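Local coordinates for beta-galactosidase (Bacillus circulans subsp. alkalophilus, PDB 3TTY), which hydrolyses beta-galactosides, releasing terminal galactose units, and holds galactose in the pocket of its TIM-barrel glycoside hydrolase domain, at residues I9-D14 against A35-A40; F286-H291 against S331-A336; M306-G311 against V342-L347; V312-P317 against K356-V361. All coordinates share one frame; numbering follows the deposited sequence.

Contact 1: I9-D14 against A35-A40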
# COMPACT_ATOMS: atom_id res chain seq x y z
N ILE A 9 -13.35 14.48 41.73
CA ILE A 9 -12.97 14.01 40.40
C ILE A 9 -14.15 14.27 39.48
O ILE A 9 -15.18 13.60 39.58
CB ILE A 9 -12.63 12.52 40.44
CG1 ILE A 9 -11.40 12.30 41.33
CG2 ILE A 9 -12.39 11.99 39.03
CD1 ILE A 9 -11.15 10.88 41.70
N TRP A 10 -14.03 15.27 38.61
CA TRP A 10 -15.11 15.60 37.68
C TRP A 10 -15.59 14.38 36.90
O TRP A 10 -14.81 13.49 36.56
CB TRP A 10 -14.68 16.70 36.70
CG TRP A 10 -14.10 17.92 37.35
CD1 TRP A 10 -13.94 18.14 38.69
CD2 TRP A 10 -13.59 19.08 36.69
NE1 TRP A 10 -13.36 19.36 38.90
CE2 TRP A 10 -13.14 19.97 37.69
CE3 TRP A 10 -13.48 19.46 35.35
CZ2 TRP A 10 -12.59 21.21 37.40
CZ3 TRP A 10 -12.93 20.69 35.06
CH2 TRP A 10 -12.49 21.55 36.08
N TYR A 11 -16.88 14.35 36.59
CA TYR A 11 -17.45 13.22 35.88
C TYR A 11 -18.50 13.69 34.87
O TYR A 11 -19.50 14.29 35.24
CB TYR A 11 -18.08 12.24 36.88
CG TYR A 11 -18.36 10.89 36.30
CD1 TYR A 11 -17.34 10.14 35.71
CD2 TYR A 11 -19.64 10.35 36.33
CE1 TYR A 11 -17.59 8.90 35.17
CE2 TYR A 11 -19.91 9.12 35.80
CZ TYR A 11 -18.89 8.39 35.22
OH TYR A 11 -19.16 7.14 34.69
N GLY A 12 -18.26 13.40 33.60
CA GLY A 12 -19.09 13.93 32.53
C GLY A 12 -18.35 13.85 31.21
O GLY A 12 -17.65 12.87 30.96
N GLY A 13 -18.48 14.87 30.37
CA GLY A 13 -17.73 14.90 29.12
C GLY A 13 -18.39 15.69 28.00
O GLY A 13 -19.26 16.53 28.24
N ASP A 14 -17.96 15.41 26.77
CA ASP A 14 -18.49 16.09 25.60
C ASP A 14 -20.00 15.92 25.51
O ASP A 14 -20.52 14.81 25.63
CB ASP A 14 -17.82 15.58 24.32
CG ASP A 14 -16.48 16.28 24.02
OD1 ASP A 14 -15.64 16.42 24.94
OD2 ASP A 14 -16.26 16.68 22.85
N ALA A 35 -26.72 9.19 36.76
CA ALA A 35 -25.37 8.67 36.58
C ALA A 35 -24.30 9.42 37.38
O ALA A 35 -23.13 9.04 37.36
CB ALA A 35 -25.00 8.62 35.09
N GLY A 36 -24.71 10.48 38.09
CA GLY A 36 -23.78 11.28 38.86
C GLY A 36 -22.80 12.05 37.97
O GLY A 36 -21.65 12.28 38.34
N ILE A 37 -23.28 12.43 36.79
CA ILE A 37 -22.51 13.27 35.86
C ILE A 37 -22.67 14.74 36.24
O ILE A 37 -23.78 15.25 36.31
CB ILE A 37 -22.96 13.03 34.40
CG1 ILE A 37 -22.28 11.76 33.87
CG2 ILE A 37 -22.64 14.25 33.52
CD1 ILE A 37 -22.98 11.13 32.69
N ASP A 38 -21.55 15.41 36.49
CA ASP A 38 -21.57 16.78 37.00
C ASP A 38 -20.73 17.78 36.19
O ASP A 38 -20.57 18.95 36.59
CB ASP A 38 -21.20 16.81 38.49
CG ASP A 38 -19.92 16.04 38.81
OD1 ASP A 38 -19.14 15.74 37.88
OD2 ASP A 38 -19.68 15.75 40.00
N VAL A 39 -20.18 17.34 35.06
CA VAL A 39 -19.48 18.25 34.16
C VAL A 39 -19.85 18.02 32.69
O VAL A 39 -19.96 16.90 32.23
CB VAL A 39 -17.95 18.20 34.36
CG1 VAL A 39 -17.38 16.87 33.94
CG2 VAL A 39 -17.28 19.35 33.62
N ALA A 40 -20.04 19.11 31.96
CA ALA A 40 -20.36 19.03 30.55
C ALA A 40 -19.35 19.86 29.77
O ALA A 40 -19.04 21.00 30.16
CB ALA A 40 -21.80 19.52 30.27

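Contact 2: F286-H291 against S331-A336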
# COMPACT_ATOMS: atom_id res chain seq x y z
N PHE A 286 1.24 0.20 28.22
CA PHE A 286 1.37 1.33 27.31
C PHE A 286 0.40 2.46 27.65
O PHE A 286 0.80 3.62 27.70
CB PHE A 286 1.20 0.93 25.84
CG PHE A 286 1.35 2.09 24.90
CD1 PHE A 286 2.61 2.52 24.50
CD2 PHE A 286 0.24 2.80 24.47
CE1 PHE A 286 2.76 3.62 23.67
CE2 PHE A 286 0.38 3.90 23.63
CZ PHE A 286 1.65 4.31 23.23
N THR A 287 -0.88 2.16 27.86
CA THR A 287 -1.78 3.26 28.19
C THR A 287 -1.40 3.86 29.56
O THR A 287 -1.56 5.06 29.77
CB THR A 287 -3.32 2.95 27.99
OG1 THR A 287 -4.04 3.11 29.22
CG2 THR A 287 -3.55 1.59 27.41
N ALA A 288 -0.84 3.06 30.45
CA ALA A 288 -0.30 3.60 31.70
C ALA A 288 0.87 4.56 31.42
O ALA A 288 0.97 5.65 32.01
CB ALA A 288 0.14 2.47 32.63
N MET A 289 1.75 4.16 30.51
CA MET A 289 2.87 5.01 30.12
C MET A 289 2.37 6.34 29.53
O MET A 289 2.98 7.39 29.75
CB MET A 289 3.80 4.28 29.15
CG MET A 289 5.14 4.99 28.94
SD MET A 289 6.23 4.17 27.76
CE MET A 289 5.18 4.08 26.32
N ALA A 290 1.27 6.30 28.79
CA ALA A 290 0.69 7.53 28.23
C ALA A 290 0.09 8.48 29.28
O ALA A 290 0.33 9.70 29.24
CB ALA A 290 -0.34 7.20 27.13
N HIS A 291 -0.69 7.95 30.23
CA HIS A 291 -1.19 8.78 31.32
C HIS A 291 0.01 9.37 32.03
O HIS A 291 0.04 10.55 32.38
CB HIS A 291 -1.99 7.97 32.34
CG HIS A 291 -3.28 7.39 31.82
ND1 HIS A 291 -4.32 8.17 31.36
CD2 HIS A 291 -3.72 6.11 31.75
CE1 HIS A 291 -5.33 7.40 31.01
NE2 HIS A 291 -4.99 6.14 31.23
N SER A 331 -10.70 3.85 33.76
CA SER A 331 -10.90 5.17 34.38
C SER A 331 -10.02 5.34 35.61
O SER A 331 -9.36 6.36 35.76
CB SER A 331 -12.37 5.39 34.78
OG SER A 331 -13.25 5.27 33.67
N TYR A 332 -10.03 4.35 36.50
CA TYR A 332 -9.16 4.42 37.68
C TYR A 332 -7.68 4.27 37.32
O TYR A 332 -6.81 4.74 38.06
CB TYR A 332 -9.56 3.39 38.74
CG TYR A 332 -10.80 3.79 39.50
CD1 TYR A 332 -10.84 4.98 40.23
CD2 TYR A 332 -11.94 2.99 39.49
CE1 TYR A 332 -11.98 5.36 40.92
CE2 TYR A 332 -13.07 3.36 40.17
CZ TYR A 332 -13.09 4.55 40.88
OH TYR A 332 -14.21 4.90 41.57
N GLN A 333 -7.39 3.64 36.19
CA GLN A 333 -6.01 3.60 35.73
C GLN A 333 -5.54 5.02 35.44
O GLN A 333 -4.42 5.39 35.80
CB GLN A 333 -5.83 2.69 34.50
CG GLN A 333 -4.36 2.36 34.24
CD GLN A 333 -4.15 1.65 32.91
OE1 GLN A 333 -4.86 1.91 31.94
NE2 GLN A 333 -3.18 0.74 32.87
N ALA A 334 -6.38 5.82 34.80
CA ALA A 334 -6.05 7.22 34.55
C ALA A 334 -5.83 7.95 35.87
O ALA A 334 -4.81 8.63 36.06
CB ALA A 334 -7.13 7.89 33.75
N VAL A 335 -6.77 7.81 36.80
CA VAL A 335 -6.66 8.49 38.08
C VAL A 335 -5.36 8.11 38.79
O VAL A 335 -4.67 8.96 39.35
CB VAL A 335 -7.86 8.18 38.99
CG1 VAL A 335 -7.70 8.88 40.34
CG2 VAL A 335 -9.17 8.59 38.30
N ALA A 336 -5.05 6.81 38.74
CA ALA A 336 -3.84 6.26 39.35
C ALA A 336 -2.58 6.96 38.85
O ALA A 336 -1.57 7.01 39.55
CB ALA A 336 -3.76 4.77 39.05
O HOH W 1 -6.52 3.87 31.48

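Contact 3: M306-G311 against V342-L347. With GLA (alpha-D-galactopyranose), chain H.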
# COMPACT_ATOMS: atom_id res chain seq x y z
N MET A 306 -9.78 14.22 29.54
CA MET A 306 -10.84 14.98 28.89
C MET A 306 -11.78 14.02 28.18
O MET A 306 -12.99 14.24 28.15
CB MET A 306 -10.27 16.00 27.91
CG MET A 306 -11.31 16.89 27.22
SD MET A 306 -12.07 18.10 28.31
CE MET A 306 -10.66 19.12 28.76
N GLU A 307 -11.22 12.95 27.61
CA GLU A 307 -12.05 11.95 26.95
C GLU A 307 -11.57 10.51 27.08
O GLU A 307 -10.39 10.23 27.35
CB GLU A 307 -12.20 12.23 25.45
CG GLU A 307 -12.55 13.64 25.05
CD GLU A 307 -12.38 13.81 23.56
OE1 GLU A 307 -12.54 12.79 22.86
OE2 GLU A 307 -12.09 14.94 23.08
N GLN A 308 -12.51 9.61 26.83
CA GLN A 308 -12.32 8.18 26.70
C GLN A 308 -13.73 7.74 26.29
O GLN A 308 -14.70 8.46 26.57
CB GLN A 308 -11.93 7.52 28.03
CG GLN A 308 -13.01 7.61 29.12
CD GLN A 308 -12.63 6.90 30.42
OE1 GLN A 308 -11.62 6.22 30.51
NE2 GLN A 308 -13.46 7.06 31.44
N THR A 309 -13.88 6.61 25.64
CA THR A 309 -15.24 6.17 25.33
C THR A 309 -15.83 5.41 26.53
O THR A 309 -15.11 4.71 27.24
CB THR A 309 -15.31 5.32 24.06
OG1 THR A 309 -16.62 4.76 23.94
CG2 THR A 309 -14.29 4.21 24.10
N PRO A 310 -17.14 5.58 26.77
CA PRO A 310 -17.80 4.73 27.78
C PRO A 310 -17.99 3.28 27.30
O PRO A 310 -18.26 2.40 28.11
CB PRO A 310 -19.15 5.42 28.02
CG PRO A 310 -19.35 6.33 26.86
CD PRO A 310 -17.99 6.72 26.35
N GLY A 311 -17.86 3.05 25.99
CA GLY A 311 -17.98 1.71 25.43
C GLY A 311 -17.06 1.46 24.24
O GLY A 311 -15.86 1.24 24.41
N VAL A 342 -12.48 12.32 35.36
CA VAL A 342 -12.75 11.32 34.34
C VAL A 342 -13.95 11.73 33.48
O VAL A 342 -15.09 11.80 33.95
CB VAL A 342 -12.84 9.85 34.88
CG1 VAL A 342 -12.33 9.74 36.30
CG2 VAL A 342 -14.22 9.29 34.73
N MET A 343 -13.66 12.02 32.22
CA MET A 343 -14.66 12.55 31.32
C MET A 343 -14.67 11.77 30.01
O MET A 343 -13.66 11.17 29.61
CB MET A 343 -14.42 14.03 31.12
CG MET A 343 -14.51 14.79 32.43
SD MET A 343 -13.75 16.42 32.47
CE MET A 343 -14.63 17.31 31.18
N PHE A 344 -15.83 11.76 29.35
CA PHE A 344 -16.08 10.91 28.19
C PHE A 344 -16.23 11.72 26.92
O PHE A 344 -16.65 12.89 26.95
CB PHE A 344 -17.42 10.15 28.35
CG PHE A 344 -17.46 9.18 29.50
CD1 PHE A 344 -16.73 7.99 29.45
CD2 PHE A 344 -18.26 9.44 30.61
CE1 PHE A 344 -16.77 7.09 30.49
CE2 PHE A 344 -18.31 8.54 31.67
CZ PHE A 344 -17.56 7.36 31.61
N PHE A 345 -15.93 11.08 25.79
CA PHE A 345 -16.68 11.38 24.58
C PHE A 345 -17.61 10.19 24.35
O PHE A 345 -17.14 9.05 24.34
CB PHE A 345 -15.78 11.57 23.36
CG PHE A 345 -16.53 12.01 22.12
CD1 PHE A 345 -16.70 13.36 21.83
CD2 PHE A 345 -17.11 11.07 21.28
CE1 PHE A 345 -17.41 13.77 20.70
CE2 PHE A 345 -17.83 11.47 20.15
CZ PHE A 345 -17.98 12.82 19.87
N GLN A 346 -18.92 10.41 24.21
CA GLN A 346 -19.61 11.65 24.56
C GLN A 346 -20.82 11.26 25.41
O GLN A 346 -21.06 10.08 25.64
CB GLN A 346 -20.04 12.41 23.30
CG GLN A 346 -20.86 11.60 22.30
CD GLN A 346 -21.36 12.44 21.12
OE1 GLN A 346 -21.77 13.58 21.30
NE2 GLN A 346 -21.32 11.88 19.91
N LEU A 347 -21.58 12.25 25.87
CA LEU A 347 -22.69 11.97 26.78
C LEU A 347 -23.94 11.37 26.10
O LEU A 347 -24.67 10.59 26.71
CB LEU A 347 -23.03 13.21 27.61
CG LEU A 347 -21.89 13.72 28.48
CD1 LEU A 347 -22.37 14.72 29.52
CD2 LEU A 347 -21.20 12.53 29.16
C1 GLA H . -11.14 12.63 19.75
C2 GLA H . -11.96 13.93 19.57
C3 GLA H . -13.45 13.76 19.91
C4 GLA H . -13.95 12.51 19.19
C5 GLA H . -13.06 11.32 19.55
C6 GLA H . -13.62 10.07 18.87
O1 GLA H . -10.94 12.20 21.11
O2 GLA H . -11.42 14.96 20.39
O3 GLA H . -14.23 14.88 19.47
O4 GLA H . -13.83 12.78 17.79
O5 GLA H . -11.74 11.55 19.04
O6 GLA H . -13.07 8.89 19.48

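Contact 4: V312-P317 against K356-V361. With GLA (alpha-D-galactopyranose), chain H.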
# COMPACT_ATOMS: atom_id res chain seq x y z
N VAL A 312 -17.62 1.50 23.03
CA VAL A 312 -16.83 1.30 21.82
C VAL A 312 -16.31 2.62 21.22
O VAL A 312 -16.77 3.70 21.58
CB VAL A 312 -17.64 0.56 20.74
CG1 VAL A 312 -18.07 -0.81 21.25
CG2 VAL A 312 -18.84 1.39 20.32
N GLN A 313 -15.35 2.51 20.31
CA GLN A 313 -14.89 3.66 19.55
C GLN A 313 -14.96 3.32 18.06
O GLN A 313 -14.39 2.32 17.62
CB GLN A 313 -13.46 4.06 19.93
CG GLN A 313 -12.92 5.28 19.13
CD GLN A 313 -11.42 5.49 19.29
OE1 GLN A 313 -10.90 6.60 19.11
NE2 GLN A 313 -10.71 4.42 19.62
N ASN A 314 -15.67 4.14 17.31
CA ASN A 314 -15.91 3.86 15.91
C ASN A 314 -14.63 3.82 15.10
O ASN A 314 -14.54 3.08 14.12
CB ASN A 314 -16.84 4.92 15.34
CG ASN A 314 -16.24 6.30 15.42
OD1 ASN A 314 -16.09 6.85 16.51
ND2 ASN A 314 -15.90 6.87 14.27
N TRP A 315 -13.63 4.61 15.51
CA TRP A 315 -12.38 4.74 14.76
C TRP A 315 -11.50 3.50 14.77
O TRP A 315 -10.65 3.34 13.91
CB TRP A 315 -11.59 5.97 15.23
CG TRP A 315 -12.35 7.25 15.04
CD1 TRP A 315 -13.03 7.96 16.00
CD2 TRP A 315 -12.55 7.96 13.81
NE1 TRP A 315 -13.63 9.07 15.44
CE2 TRP A 315 -13.35 9.09 14.09
CE3 TRP A 315 -12.13 7.74 12.48
CZ2 TRP A 315 -13.73 10.01 13.11
CZ3 TRP A 315 -12.51 8.66 11.51
CH2 TRP A 315 -13.30 9.78 11.83
N GLN A 316 -11.68 2.61 15.74
CA GLN A 316 -10.87 1.41 15.79
C GLN A 316 -11.27 0.45 14.66
O GLN A 316 -12.45 0.34 14.31
CB GLN A 316 -10.94 0.74 17.17
CG GLN A 316 -10.45 1.64 18.29
CD GLN A 316 -10.69 1.08 19.69
OE1 GLN A 316 -10.51 1.78 20.69
NE2 GLN A 316 -11.10 -0.18 19.77
N PRO A 317 -10.29 -0.24 14.07
CA PRO A 317 -10.56 -1.20 12.99
C PRO A 317 -11.68 -2.14 13.39
O PRO A 317 -12.58 -2.43 12.60
CB PRO A 317 -9.25 -1.98 12.88
CG PRO A 317 -8.19 -1.08 13.49
CD PRO A 317 -8.88 -0.23 14.50
N LYS A 356 -21.61 8.20 14.69
CA LYS A 356 -22.84 7.64 15.24
C LYS A 356 -22.66 6.27 15.91
O LYS A 356 -23.52 5.86 16.70
CB LYS A 356 -23.92 7.57 14.17
CG LYS A 356 -23.55 6.74 12.95
CD LYS A 356 -24.54 6.99 11.82
CE LYS A 356 -24.22 6.15 10.60
NZ LYS A 356 -23.23 6.81 9.71
N TYR A 357 -21.57 5.56 15.60
CA TYR A 357 -21.28 4.27 16.23
C TYR A 357 -20.13 4.40 17.21
O TYR A 357 -19.52 3.42 17.61
CB TYR A 357 -21.06 3.14 15.20
CG TYR A 357 -22.22 3.11 14.26
CD1 TYR A 357 -23.51 3.23 14.75
CD2 TYR A 357 -22.04 3.09 12.89
CE1 TYR A 357 -24.59 3.28 13.92
CE2 TYR A 357 -23.12 3.13 12.04
CZ TYR A 357 -24.40 3.23 12.56
OH TYR A 357 -25.50 3.30 11.73
N HIS A 358 -19.85 5.64 17.59
CA HIS A 358 -19.06 5.90 18.79
C HIS A 358 -19.96 5.76 20.03
O HIS A 358 -21.11 6.21 20.04
CB HIS A 358 -18.42 7.30 18.76
CG HIS A 358 -17.27 7.45 19.72
ND1 HIS A 358 -17.45 7.54 21.08
CD2 HIS A 358 -15.94 7.53 19.51
CE1 HIS A 358 -16.27 7.66 21.67
NE2 HIS A 358 -15.34 7.66 20.74
N GLY A 359 -19.43 5.11 21.06
CA GLY A 359 -20.14 4.92 22.31
C GLY A 359 -20.45 6.22 23.03
O GLY A 359 -19.77 7.24 22.85
N ALA A 360 -21.49 6.18 23.86
CA ALA A 360 -21.86 7.33 24.69
C ALA A 360 -22.55 6.82 25.95
O ALA A 360 -22.92 5.65 26.03
CB ALA A 360 -22.78 8.27 23.93
N VAL A 361 -22.70 7.69 26.94
CA VAL A 361 -23.41 7.32 28.15
C VAL A 361 -24.88 7.01 27.84
O VAL A 361 -25.41 5.99 28.26
CB VAL A 361 -23.30 8.41 29.20
CG1 VAL A 361 -24.20 8.09 30.39
CG2 VAL A 361 -21.83 8.55 29.63
C1 GLA H . -11.14 12.63 19.75
C2 GLA H . -11.96 13.93 19.57
C3 GLA H . -13.45 13.76 19.91
C4 GLA H . -13.95 12.51 19.19
C5 GLA H . -13.06 11.32 19.55
C6 GLA H . -13.62 10.07 18.87
O1 GLA H . -10.94 12.20 21.11
O2 GLA H . -11.42 14.96 20.39
O3 GLA H . -14.23 14.88 19.47
O4 GLA H . -13.83 12.78 17.79
O5 GLA H . -11.74 11.55 19.04
O6 GLA H . -13.07 8.89 19.48

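Contact 1: I9-D14 against A35-A40
Two backbone donors of 35-40 grip the carbonyl oxygen of Tyr11: Asp38 N, 2.6 Å from Tyr11 O and coming almost straight down the C=O bond, and Val39 N, which stands well above the carbonyl plane. They open the parallel pairing of strands 10-14 and 39-42, the first two strands of the TIM barrel, joined in a beta-alpha-beta unit by helix 22-35, which ends in the Schellman motif at Gly36. Asp38 adds its side chain: CG tucks between its own N and carbonyl carbon (chi1 50°), which brings OD1 within 3.0 Å of Tyr11 N as acceptor, while OD2 forms a salt bridge with Lys8. With an alanine here, Tyr11 N would probably be left without this acceptor and Lys8 without this opposite charge. The Tyr11 ring turns an edge to the chain leaving the helix, its CD2 3.4 Å from Gly36 O, and Ile37 CG1 packs against the same CD2 at 3.9 Å; the hydroxyl binds Cys376 O. Farther along, Val39 O accepts from Gly13 N at 3.1 Å. A beta carbon on Gly12 would run into that same Val39 O; as glycine, its CA can approach to 3.1 Å in a CA-H...O contact.

Contact 2: F286-H291 against S331-A336
The imidazole of His291 lies with one face over Ala334 CA, where helices 284-296 and 326-336 meet. They are neighbours in the helical layer round the TIM barrel, the first leading into strand 303-307 and the second following it; their segments cross at -43°, with axes 9.3 Å apart at closest approach. Ala334 CA sits 3.6 Å from the centroid of the His291 ring, only 7° off the normal, a CH-pi contact over the middle of the face. The methyl leans to one side of that centre, Ala334 CB being 3.3 Å from His291 CE1. CG of His291 stands anti to its own carbonyl carbon (chi1 -67°), and the ring thereby reaches across to the other helix. Its rotation is fixed at both nitrogens: ND1 is hydrogen-bonded to Trp274 NE1, and NE2 to a water lying in the ring plane at the edge.

Gln333 answers from the other helix with an extended chain that runs toward the first, crossing the Thr287 side chain at about a right angle. Its amide has its two ends differently employed. NE2 passes Ala288 CB and bonds to Glu618 OE1 and to Phe284 O, so the glutamine also ties this helix pair to the C-terminal domain. OE1 accepts a weak hydrogen bond from Thr287 OG1 at 3.1 Å and accepts a hydrogen bond from the water, which thus bridges the two helices, 2.6 Å from Gln333 OE1 and 2.7 Å from His291 NE2.

Contact 3: M306-G311 against V342-L347
Glu307 and Phe345 run side by side from strands 303-307 and 339-344 and the chain just beyond them, the seventh and eighth strands of the TIM barrel, and point the same way into the galactose pocket. Glu307 CB passes the backbone of Phe345, 3.9 Å from Phe345 N, and CG continues past Phe345 CB. CG stands anti to its own carbonyl carbon (chi1 -48°) and the chain beyond it is extended, which carries the carboxylate to the sugar with its plane turned 39° from the Phe345 ring. OE1 packs 3.5 Å from Phe345 CB, accepts from Tyr277 OH, and meets the anomeric hydroxyl O1 at a very short distance; OE2 accepts from galactose O2 at 2.8 Å and lies close to the carboxylate of Asp275.

The Phe345 ring is held between the sugar, with C4 over the centre of one face, and Gln346 CB over the other, just after a cis peptide bond. Phe345 N bonds to Gln308 O at 3.0 Å, joining the two chains where the strands part. Behind, Gln308 NE2 passes Phe344 CE1 at 3.4 Å on its way to Ser331 OG, and Pro310 CB lies over a face of the Phe344 ring in a CH-pi contact.

With OE1 3.4 Å from galactose C1, Glu307 stands where retaining glycosidases of clan GH-A carry their nucleophile, at the end of the seventh strand, an arrangement consistent with attack on the anomeric carbon.

Contact 4: V312-P317 against K356-V361
The imidazole of His358 has Val312 O and Gln313 CA over one face, while Asn314 OD1 and galactose O6 come in at its edge. Its plane is fixed by ND1, which donates to Gly359 O at 2.9 Å in the ring plane and on a carbonyl lone pair; CG lies anti to the backbone N (chi1 -162°). NE2 is thereby left facing the sugar, 2.9 Å from galactose O6 in a weak, bent hydrogen bond. Gln313 crosses obliquely, its amide nearly perpendicular to the imidazole, and OE1 accepts weakly from the same O6, while NE2 is held by Gln316 OE1. A leucine in place of His358 would probably leave O6 without a donor on this side and Gly359 O without its partner. Asn314 OD1 touches His358 CD2 at 3.1 Å and has no hydrogen-bonding partner, whereas ND2 lies over a face of the Trp315 indole and bonds to Ser415 of the second subunit. The Trp315 ring meets galactose C6 edge-on, and its NE1 binds Glu355. Gly359 N, bonded to Val312 O at 3.1 Å, ties the two chains together. Both are loops following the seventh and eighth strands of the TIM barrel, whose C-terminal ends characteristically form the sugar pocket.

Overall arrangement
From the N terminus, contact 1 closes first, joining barrel strands 10-14 and 39-42 across helix 22-35, before the other three open. These then cross one another: 286-291, 306-311 and 312-317 come in order, and their partners 331-336, 342-347 and 356-361 follow in the same order. Contact 2 pairs two outer helices, contact 3 the last two barrel strands, and contact 4 the loops beyond them, so contacts 3 and 4 share the galactose. The barrel is shut where strand 339-344 of contact 3 meets strand 10-14 of contact 1, through Gly12 O and Phe344 N. Ser331 and Gln308 link contact 2 to contact 3, and Gln346 O to Val361 N probably links contacts 3 and 4.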